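Local coordinates for protein glutathione S-transferase (Ceriporiopsis subvermispora, PDB 6J3E) that probably conjugates glutathione to electrophilic substrates, as a serine-type fungal glutathione S-transferase with a thioredoxin-like N-terminal domain and a helical C-terminal domain, at residues D17-T30 and Y206-R220. Sequence-based numbering, arbitrary orientation.
With EDO (1,2-ethanediol), chain D.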
loop_
_atom_site.group_PDB
_atom_site.type_symbol
_atom_site.label_atom_id
_atom_site.label_comp_id
_atom_site.label_asym_id
_atom_site.label_seq_id
_atom_site.Cartn_x
_atom_site.Cartn_y
_atom_site.Cartn_z
ATOM N N ASP A 17 24.370 13.197 17.277
ATOM C CA ASP A 17 23.979 11.811 17.547
ATOM C C ASP A 17 24.718 10.838 16.675
ATOM O O ASP A 17 24.893 9.683 17.071
ATOM C CB ASP A 17 22.502 11.579 17.283
ATOM C CG ASP A 17 21.641 12.586 17.942
ATOM O OD1 ASP A 17 20.644 12.176 18.538
ATOM O OD2 ASP A 17 21.908 13.804 17.825
ATOM N N LYS A 18 25.127 11.290 15.490
ATOM C CA LYS A 18 25.597 10.530 14.336
ATOM C C LYS A 18 24.546 9.563 13.796
ATOM O O LYS A 18 24.850 8.765 12.900
ATOM C CB LYS A 18 26.937 9.812 14.607
ATOM C CG LYS A 18 26.902 8.533 15.392
ATOM C CD LYS A 18 28.145 8.378 16.263
ATOM C CE LYS A 18 29.382 8.223 15.421
ATOM N NZ LYS A 18 30.445 7.609 16.216
ATOM N N ALA A 19 23.302 9.659 14.272
ATOM C CA ALA A 19 22.211 8.796 13.823
ATOM C C ALA A 19 21.347 9.552 12.819
ATOM O O ALA A 19 20.729 10.563 13.166
ATOM C CB ALA A 19 21.359 8.325 15.000
ATOM N N TRP A 20 21.293 9.055 11.586
ATOM C CA TRP A 20 20.579 9.742 10.513
ATOM C C TRP A 20 19.678 8.841 9.679
ATOM O O TRP A 20 18.768 9.359 9.028
ATOM C CB TRP A 20 21.583 10.407 9.569
ATOM C CG TRP A 20 22.399 9.369 8.916
ATOM C CD1 TRP A 20 23.571 8.839 9.373
ATOM C CD2 TRP A 20 22.080 8.665 7.713
ATOM N NE1 TRP A 20 24.013 7.868 8.512
ATOM C CE2 TRP A 20 23.113 7.739 7.487
ATOM C CE3 TRP A 20 21.029 8.744 6.793
ATOM C CZ2 TRP A 20 23.119 6.889 6.390
ATOM C CZ3 TRP A 20 21.036 7.899 5.709
ATOM C CH2 TRP A 20 22.071 6.986 5.515
ATOM N N SER A 21 19.898 7.530 9.646
ATOM C CA SER A 21 19.300 6.682 8.617
ATOM C C SER A 21 17.790 6.574 8.795
ATOM O O SER A 21 17.298 6.485 9.925
ATOM C CB SER A 21 19.918 5.284 8.648
ATOM O OG SER A 21 19.096 4.346 7.986
ATOM N N PRO A 22 17.029 6.553 7.702
ATOM C CA PRO A 22 15.593 6.315 7.855
ATOM C C PRO A 22 15.296 4.889 8.275
ATOM O O PRO A 22 14.449 4.666 9.155
ATOM C CB PRO A 22 15.036 6.654 6.459
ATOM C CG PRO A 22 16.166 6.415 5.532
ATOM C CD PRO A 22 17.420 6.742 6.292
ATOM N N ASN A 23 15.992 3.915 7.681
ATOM C CA ASN A 23 15.740 2.517 8.010
ATOM C C ASN A 23 16.123 2.209 9.450
ATOM O O ASN A 23 15.389 1.505 10.154
ATOM C CB ASN A 23 16.502 1.605 7.047
ATOM C CG ASN A 23 16.203 1.923 5.603
ATOM O OD1 ASN A 23 16.923 2.686 4.966
ATOM N ND2 ASN A 23 15.128 1.358 5.084
ATOM N N THR A 24 17.261 2.718 9.917
ATOM C CA THR A 24 17.651 2.374 11.282
ATOM C C THR A 24 16.864 3.166 12.319
ATOM O O THR A 24 16.660 2.679 13.435
ATOM C CB THR A 24 19.154 2.581 11.495
ATOM O OG1 THR A 24 19.471 3.977 11.420
ATOM C CG2 THR A 24 19.955 1.818 10.438
ATOM N N TRP A 25 16.406 4.369 11.992
ATOM C CA TRP A 25 15.623 5.093 12.981
ATOM C C TRP A 25 14.293 4.403 13.244
ATOM O O TRP A 25 13.775 4.460 14.369
ATOM C CB TRP A 25 15.387 6.524 12.543
ATOM C CG TRP A 25 16.303 7.494 13.183
ATOM C CD1 TRP A 25 17.354 8.136 12.599
ATOM C CD2 TRP A 25 16.252 7.955 14.538
ATOM N NE1 TRP A 25 17.967 8.968 13.509
ATOM C CE2 TRP A 25 17.305 8.881 14.705
ATOM C CE3 TRP A 25 15.420 7.672 15.629
ATOM C CZ2 TRP A 25 17.550 9.525 15.913
ATOM C CZ3 TRP A 25 15.663 8.315 16.835
ATOM C CH2 TRP A 25 16.726 9.227 16.967
ATOM N N LYS A 26 13.730 3.742 12.229
ATOM C CA LYS A 26 12.553 2.924 12.476
ATOM C C LYS A 26 12.832 1.970 13.626
ATOM O O LYS A 26 12.054 1.885 14.581
ATOM C CB LYS A 26 12.149 2.164 11.211
ATOM C CG LYS A 26 11.552 3.039 10.108
ATOM C CD LYS A 26 10.979 2.202 8.957
ATOM C CE LYS A 26 11.966 2.077 7.836
ATOM N NZ LYS A 26 11.787 0.887 6.985
ATOM N N THR A 27 13.990 1.311 13.594
ATOM C CA THR A 27 14.323 0.345 14.643
ATOM C C THR A 27 14.776 1.032 15.929
ATOM O O THR A 27 14.472 0.551 17.030
ATOM C CB THR A 27 15.373 -0.639 14.121
ATOM O OG1 THR A 27 14.750 -1.490 13.156
ATOM C CG2 THR A 27 15.950 -1.512 15.240
ATOM N N ARG A 28 15.479 2.163 15.823
ATOM C CA ARG A 28 15.810 2.926 17.020
ATOM C C ARG A 28 14.539 3.410 17.714
ATOM O O ARG A 28 14.359 3.204 18.922
ATOM C CB ARG A 28 16.728 4.103 16.671
ATOM C CG ARG A 28 17.206 4.891 17.893
ATOM C CD ARG A 28 18.202 6.000 17.549
ATOM N NE ARG A 28 19.454 5.492 16.996
ATOM C CZ ARG A 28 20.463 5.003 17.719
ATOM N NH1 ARG A 28 20.383 4.930 19.042
ATOM N NH2 ARG A 28 21.564 4.581 17.111
ATOM N N TYR A 29 13.640 4.051 16.961
ATOM C CA TYR A 29 12.355 4.444 17.527
ATOM C C TYR A 29 11.686 3.262 18.222
ATOM O O TYR A 29 11.219 3.383 19.361
ATOM C CB TYR A 29 11.442 5.008 16.431
ATOM C CG TYR A 29 11.519 6.512 16.204
ATOM C CD1 TYR A 29 11.479 7.407 17.272
ATOM C CD2 TYR A 29 11.595 7.035 14.921
ATOM C CE1 TYR A 29 11.524 8.782 17.065
ATOM C CE2 TYR A 29 11.644 8.400 14.705
ATOM C CZ TYR A 29 11.608 9.275 15.775
ATOM O OH TYR A 29 11.664 10.645 15.544
ATOM N N THR A 30 11.677 2.094 17.568
ATOM C CA THR A 30 10.976 0.939 18.127
ATOM C C THR A 30 11.610 0.483 19.446
ATOM O O THR A 30 10.892 0.206 20.421
ATOM C CB THR A 30 10.931 -0.197 17.096
ATOM O OG1 THR A 30 10.380 0.301 15.867
ATOM C CG2 THR A 30 10.037 -1.333 17.580
ATOM N N TYR A 206 3.503 0.170 14.595
ATOM C CA TYR A 206 4.716 0.262 13.778
ATOM C C TYR A 206 4.504 1.145 12.559
ATOM O O TYR A 206 5.478 1.687 12.029
ATOM C CB TYR A 206 5.221 -1.132 13.346
ATOM C CG TYR A 206 6.470 -1.113 12.455
ATOM C CD1 TYR A 206 7.734 -0.832 12.977
ATOM C CD2 TYR A 206 6.381 -1.380 11.095
ATOM C CE1 TYR A 206 8.880 -0.813 12.152
ATOM C CE2 TYR A 206 7.522 -1.347 10.259
ATOM C CZ TYR A 206 8.759 -1.074 10.797
ATOM O OH TYR A 206 9.859 -1.034 9.966
ATOM N N ALA A 207 3.250 1.337 12.125
ATOM C CA ALA A 207 3.010 2.174 10.948
ATOM C C ALA A 207 3.327 3.634 11.243
ATOM O O ALA A 207 3.856 4.348 10.382
ATOM C CB ALA A 207 1.569 2.014 10.458
ATOM N N ASP A 208 3.006 4.083 12.456
ATOM C CA ASP A 208 3.394 5.405 12.921
ATOM C C ASP A 208 4.902 5.523 13.001
ATOM O O ASP A 208 5.473 6.554 12.629
ATOM C CB ASP A 208 2.787 5.678 14.302
ATOM C CG ASP A 208 1.327 5.280 14.391
ATOM O OD1 ASP A 208 0.529 5.669 13.499
ATOM O OD2 ASP A 208 0.981 4.560 15.355
ATOM N N ILE A 209 5.555 4.486 13.525
ATOM C CA ILE A 209 7.003 4.506 13.668
ATOM C C ILE A 209 7.646 4.599 12.301
ATOM O O ILE A 209 8.638 5.311 12.111
ATOM C CB ILE A 209 7.469 3.262 14.450
ATOM C CG1 ILE A 209 6.884 3.289 15.854
ATOM C CG2 ILE A 209 8.995 3.176 14.502
ATOM C CD1 ILE A 209 7.134 2.035 16.655
ATOM N N THR A 210 7.050 3.921 11.312
ATOM C CA THR A 210 7.578 3.967 9.950
ATOM C C THR A 210 7.642 5.397 9.434
ATOM O O THR A 210 8.633 5.806 8.815
ATOM C CB THR A 210 6.711 3.117 9.026
ATOM O OG1 THR A 210 6.773 1.743 9.431
ATOM C CG2 THR A 210 7.174 3.242 7.592
ATOM N N ILE A 211 6.596 6.177 9.685
ATOM C CA ILE A 211 6.537 7.525 9.138
ATOM C C ILE A 211 7.578 8.414 9.809
ATOM O O ILE A 211 8.349 9.107 9.138
ATOM C CB ILE A 211 5.104 8.080 9.269
ATOM C CG1 ILE A 211 4.139 7.168 8.502
ATOM C CG2 ILE A 211 5.023 9.477 8.733
ATOM C CD1 ILE A 211 2.693 7.501 8.682
ATOM N N VAL A 212 7.647 8.383 11.139
ATOM C CA VAL A 212 8.586 9.279 11.808
ATOM C C VAL A 212 10.018 8.848 11.520
ATOM O O VAL A 212 10.938 9.674 11.534
ATOM C CB VAL A 212 8.290 9.350 13.320
ATOM C CG1 VAL A 212 6.945 10.044 13.556
ATOM C CG2 VAL A 212 8.289 7.963 13.914
ATOM N N GLY A 213 10.233 7.562 11.240
ATOM C CA GLY A 213 11.550 7.140 10.799
ATOM C C GLY A 213 12.010 7.919 9.583
ATOM O O GLY A 213 13.103 8.502 9.570
ATOM N N TRP A 214 11.172 7.961 8.550
ATOM C CA TRP A 214 11.610 8.608 7.328
ATOM C C TRP A 214 11.561 10.122 7.467
ATOM O O TRP A 214 12.401 10.815 6.884
ATOM C CB TRP A 214 10.772 8.111 6.143
ATOM C CG TRP A 214 11.079 6.687 5.795
ATOM C CD1 TRP A 214 10.587 5.562 6.416
ATOM C CD2 TRP A 214 11.966 6.220 4.769
ATOM N NE1 TRP A 214 11.119 4.430 5.839
ATOM C CE2 TRP A 214 11.968 4.802 4.828
ATOM C CE3 TRP A 214 12.764 6.854 3.813
ATOM C CZ2 TRP A 214 12.738 4.014 3.959
ATOM C CZ3 TRP A 214 13.521 6.073 2.953
ATOM C CH2 TRP A 214 13.505 4.663 3.034
ATOM N N VAL A 215 10.625 10.648 8.260
ATOM C CA VAL A 215 10.521 12.096 8.397
ATOM C C VAL A 215 11.697 12.639 9.193
ATOM O O VAL A 215 12.261 13.682 8.844
ATOM C CB VAL A 215 9.171 12.493 9.022
ATOM C CG1 VAL A 215 9.148 13.980 9.356
ATOM C CG2 VAL A 215 8.067 12.185 8.062
ATOM N N ILE A 216 12.115 11.930 10.247
ATOM C CA ILE A 216 13.250 12.412 11.037
ATOM C C ILE A 216 14.522 12.395 10.197
ATOM O O ILE A 216 15.418 13.230 10.387
ATOM C CB ILE A 216 13.403 11.608 12.349
ATOM C CG1 ILE A 216 14.137 12.443 13.386
ATOM C CG2 ILE A 216 14.168 10.300 12.152
ATOM C CD1 ILE A 216 13.474 13.753 13.665
ATOM N N TRP A 217 14.607 11.469 9.237
ATOM C CA TRP A 217 15.698 11.471 8.267
ATOM C C TRP A 217 15.708 12.764 7.474
ATOM O O TRP A 217 16.758 13.391 7.283
ATOM C CB TRP A 217 15.547 10.261 7.335
ATOM C CG TRP A 217 16.515 10.154 6.183
ATOM C CD1 TRP A 217 17.868 10.397 6.202
ATOM C CD2 TRP A 217 16.198 9.771 4.837
ATOM N NE1 TRP A 217 18.402 10.167 4.964
ATOM C CE2 TRP A 217 17.405 9.784 4.106
ATOM C CE3 TRP A 217 15.013 9.398 4.183
ATOM C CZ2 TRP A 217 17.462 9.444 2.758
ATOM C CZ3 TRP A 217 15.068 9.073 2.844
ATOM C CH2 TRP A 217 16.288 9.089 2.145
ATOM N N VAL A 218 14.537 13.171 6.983
ATOM C CA VAL A 218 14.445 14.409 6.217
ATOM C C VAL A 218 14.815 15.589 7.092
ATOM O O VAL A 218 15.516 16.512 6.656
ATOM C CB VAL A 218 13.029 14.558 5.635
ATOM C CG1 VAL A 218 12.850 15.928 5.011
ATOM C CG2 VAL A 218 12.762 13.459 4.623
ATOM N N LYS A 219 14.358 15.573 8.347
ATOM C CA LYS A 219 14.586 16.711 9.226
ATOM C C LYS A 219 16.052 16.822 9.589
ATOM O O LYS A 219 16.629 17.914 9.536
ATOM C CB LYS A 219 13.737 16.600 10.493
ATOM C CG LYS A 219 13.962 17.747 11.480
ATOM C CD LYS A 219 13.115 17.591 12.751
ATOM C CE LYS A 219 13.202 18.815 13.654
ATOM N NZ LYS A 219 12.285 18.732 14.812
ATOM N N ARG A 220 16.682 15.700 9.941
ATOM C CA ARG A 220 18.056 15.790 10.418
ATOM C C ARG A 220 19.031 15.997 9.268
ATOM O O ARG A 220 19.968 16.797 9.391
ATOM C CB ARG A 220 18.393 14.559 11.245
ATOM C CG ARG A 220 17.790 14.660 12.624
ATOM C CD ARG A 220 17.453 13.310 13.216
ATOM N NE ARG A 220 18.531 12.796 14.040
ATOM C CZ ARG A 220 18.477 12.675 15.359
ATOM N NH1 ARG A 220 17.379 13.017 16.027
ATOM N NH2 ARG A 220 19.528 12.193 15.997
HETATM C C1 EDO D . 15.961 -2.588 6.214
HETATM O O1 EDO D . 16.489 -1.954 5.037
HETATM C C2 EDO D . 14.500 -2.196 6.379
HETATM O O2 EDO D . 14.429 -0.978 7.119
#
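Pro22 is wedged between two indoles of helix 206-220: its CB lies over the six-membered ring of Trp214, 3.6 Å from the centroid, while its CD sits almost squarely above the five-membered ring of Trp217, 3.5 Å from that centroid, both as CH-pi contacts. Beside it, Lys26 is a knob in the hole formed by Tyr206, Thr210, Gly213 and Trp214; its chain bends at chi3 (-97°), and CE comes to 3.2 Å from Trp214 NE1. The bare CA of Gly213 leaves space for the lysine stem, since a CB there would collide with Lys26 CG. The axes of helices 22-30 and 206-220 approach to 7.6 Å, and this crossing joins the first helix of the thioredoxin-like domain to the all-helical domain of the glutathione S-transferase fold. Asn23 and Lys26, which bind glutathione in this protein, here hydrogen-bond one hydroxyl of a 1,2-ethanediol, and Lys26 NZ and Tyr206 OH also bond Ser86 OG. With an alanine at Trp214 the indole face against Pro22 CB would be gone, which is likely to leave a gap beside the proline and less packing for Lys26 CD and CE. Farther along, Ile216 CG2 packs over one face of Trp25, whose CZ2 lies over the guanidinium of Arg220. Arg220 NE donates to Ala19 O (3.3 Å), and Glu251 pairs with NH1.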